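Local coordinates for protein AP endonuclease, family 2 (Brucella melitensis biovar Abortus, PDB 3NGF) that probably interconverts hydroxypyruvate and tartronate semialdehyde as a manganese-binding hydroxypyruvate isomerase of the xylose isomerase-like TIM barrel class, at residues A[218-223]-A[248-253]. Sequence-based numbering, arbitrary orientation.
Sequences RHEPDE and YNPRGK
In this TIM barrel, the loops that follow strands 207-212 and 243-246, the seventh and eighth, are joined beside the manganese site, E220 facing R251 and H219 facing N249. Two bonds pair the loops at N249: its N gives a hydrogen bond to R218 O (2.8 Å), and its O takes one from H219 ND1 (2.7 Å), lying close to the imidazole plane. That bond requires the proton on ND1 and fixes the ring's rotation, while R251 CA sits over one face, toward the rim. E220 is the hub of the contact. Its CA lies over the centre of the Y248 ring, 3.8 Å from the centroid and 5° off the normal, a CH-pi contact. A turn about CB-CG (chi2 83°) folds the chain back and brings OE1 to R251 N through the syn lone pair in a nearly straight bond (2.9 Å, 171°). The same OE1 hangs over the centre of the R251 guanidinium, the two planes stacked, in a long salt bridge to NH1 held by charge alone, since no N-H points at the oxygen. OE2 receives two waters, one shared with Y248 OH, the other with G252 N and K253 O. At the guanidinium edge, R251 NH1 serves two more acids: D222 OD1 in plane, again by a syn lone pair (3.0 Å), and E223 OE1, approached from above its carboxylate plane (2.8 Å). NH2 adds only weak bonds to D222. The arginine's charge probably favours the ionised form of these three carboxylates. P221, centre of an inverse gamma turn, lays CD near Y248 CE2 (3.6 Å). Extended R218 passes N249 to Y187 and H188 of helix 186-192, its side chain's nearest atom about 4 Å from the manganese; Y248 OH is hydrogen-bonded to W260 NE1, and the 218-223 loop runs on toward helix 228-237.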
loop_
_atom_site.group_PDB
_atom_site.type_symbol
_atom_site.label_atom_id
_atom_site.label_comp_id
_atom_site.label_asym_id
_atom_site.label_seq_id
_atom_site.Cartn_x
_atom_site.Cartn_y
_atom_site.Cartn_z
ATOM N N ARG A 218 1.894 10.124 12.656
ATOM C CA ARG A 218 2.398 9.326 11.520
ATOM C C ARG A 218 3.896 9.056 11.619
ATOM O O ARG A 218 4.622 9.131 10.638
ATOM C CB ARG A 218 1.991 9.966 10.190
ATOM C CG ARG A 218 1.801 8.959 9.059
ATOM C CD ARG A 218 1.261 9.603 7.792
ATOM N NE ARG A 218 0.911 8.572 6.813
ATOM C CZ ARG A 218 0.294 8.804 5.651
ATOM N NH1 ARG A 218 -0.009 10.039 5.270
ATOM N NH2 ARG A 218 0.014 7.790 4.854
ATOM N N HIS A 219 4.330 8.698 12.824
ATOM C CA HIS A 219 5.725 8.350 13.097
ATOM C C HIS A 219 5.838 6.859 13.479
ATOM O O HIS A 219 4.925 6.066 13.217
ATOM C CB HIS A 219 6.327 9.246 14.207
ATOM C CG HIS A 219 6.245 10.723 13.957
ATOM N ND1 HIS A 219 6.667 11.315 12.785
ATOM C CD2 HIS A 219 5.850 11.738 14.764
ATOM C CE1 HIS A 219 6.492 12.625 12.866
ATOM N NE2 HIS A 219 6.006 12.910 14.061
ATOM N N GLU A 220 6.964 6.467 14.077
ATOM C CA GLU A 220 7.175 5.092 14.524
ATOM C C GLU A 220 5.977 4.524 15.283
ATOM O O GLU A 220 5.368 5.244 16.097
ATOM C CB GLU A 220 8.409 5.019 15.420
ATOM C CG GLU A 220 9.732 5.102 14.660
ATOM C CD GLU A 220 10.210 6.524 14.303
ATOM O OE1 GLU A 220 9.512 7.524 14.567
ATOM O OE2 GLU A 220 11.336 6.629 13.774
ATOM N N PRO A 221 5.655 3.225 15.085
ATOM C CA PRO A 221 4.476 2.612 15.742
ATOM C C PRO A 221 4.722 2.241 17.220
ATOM O O PRO A 221 4.411 1.123 17.647
ATOM C CB PRO A 221 4.248 1.336 14.939
ATOM C CG PRO A 221 5.649 0.943 14.487
ATOM C CD PRO A 221 6.332 2.268 14.183
ATOM N N ASP A 222 5.341 3.136 17.964
ATOM C CA ASP A 222 5.605 2.919 19.377
ATOM C C ASP A 222 5.155 4.125 20.186
ATOM O O ASP A 222 5.596 4.307 21.315
ATOM C CB ASP A 222 7.089 2.660 19.597
ATOM C CG ASP A 222 7.953 3.828 19.190
ATOM O OD1 ASP A 222 7.438 4.824 18.634
ATOM O OD2 ASP A 222 9.153 3.746 19.463
ATOM N N GLU A 223 4.319 4.970 19.588
ATOM C CA GLU A 223 3.828 6.174 20.262
ATOM C C GLU A 223 2.400 6.414 19.807
ATOM O O GLU A 223 1.932 5.812 18.855
ATOM C CB GLU A 223 4.679 7.400 19.918
ATOM C CG GLU A 223 4.595 7.747 18.413
ATOM C CD GLU A 223 5.144 9.096 18.011
ATOM O OE1 GLU A 223 6.173 9.555 18.551
ATOM O OE2 GLU A 223 4.547 9.690 17.099
ATOM N N TYR A 248 5.602 5.192 7.642
ATOM C CA TYR A 248 5.610 6.258 8.609
ATOM C C TYR A 248 6.774 7.180 8.326
ATOM O O TYR A 248 7.761 6.813 7.661
ATOM C CB TYR A 248 5.656 5.704 10.042
ATOM C CG TYR A 248 6.925 4.961 10.476
ATOM C CD1 TYR A 248 8.118 5.637 10.701
ATOM C CD2 TYR A 248 6.919 3.581 10.656
ATOM C CE1 TYR A 248 9.267 4.968 11.125
ATOM C CE2 TYR A 248 8.075 2.895 11.079
ATOM C CZ TYR A 248 9.239 3.600 11.324
ATOM O OH TYR A 248 10.363 2.931 11.771
ATOM N N ASN A 249 6.643 8.382 8.848
ATOM C CA ASN A 249 7.704 9.386 8.771
ATOM C C ASN A 249 8.498 9.351 10.058
ATOM O O ASN A 249 7.972 9.688 11.118
ATOM C CB ASN A 249 7.099 10.762 8.570
ATOM C CG ASN A 249 6.176 10.816 7.387
ATOM O OD1 ASN A 249 6.534 10.376 6.268
ATOM N ND2 ASN A 249 4.993 11.398 7.591
ATOM N N PRO A 250 9.770 8.943 9.989
ATOM C CA PRO A 250 10.491 8.807 11.266
ATOM C C PRO A 250 10.530 10.122 12.047
ATOM O O PRO A 250 10.667 11.196 11.440
ATOM C CB PRO A 250 11.887 8.362 10.817
ATOM C CG PRO A 250 11.656 7.660 9.480
ATOM C CD PRO A 250 10.580 8.476 8.835
ATOM N N ARG A 251 10.404 10.047 13.373
ATOM C CA ARG A 251 10.554 11.234 14.240
ATOM C C ARG A 251 11.844 11.992 13.964
ATOM O O ARG A 251 11.853 13.222 13.853
ATOM C CB ARG A 251 10.567 10.820 15.713
ATOM C CG ARG A 251 9.216 10.605 16.341
ATOM C CD ARG A 251 9.386 10.295 17.831
ATOM N NE ARG A 251 10.099 9.032 18.020
ATOM C CZ ARG A 251 9.534 7.829 18.106
ATOM N NH1 ARG A 251 8.214 7.685 18.066
ATOM N NH2 ARG A 251 10.298 6.745 18.241
ATOM N N GLY A 252 12.941 11.253 13.903
ATOM C CA GLY A 252 14.246 11.829 13.637
ATOM C C GLY A 252 14.974 10.977 12.621
ATOM O O GLY A 252 14.438 10.685 11.555
ATOM N N LYS A 253 16.200 10.586 12.955
ATOM C CA LYS A 253 16.976 9.687 12.102
ATOM C C LYS A 253 16.273 8.335 12.047
ATOM O O LYS A 253 15.883 7.811 13.081
ATOM C CB LYS A 253 18.381 9.506 12.667
ATOM C CG LYS A 253 19.268 8.566 11.859
ATOM C CD LYS A 253 20.665 8.485 12.478
ATOM C CE LYS A 253 21.598 7.622 11.646
ATOM N NZ LYS A 253 21.686 8.155 10.259
HETATM O O HOH W 1 12.348 4.594 12.322
HETATM O O HOH W 2 13.348 8.407 14.360
#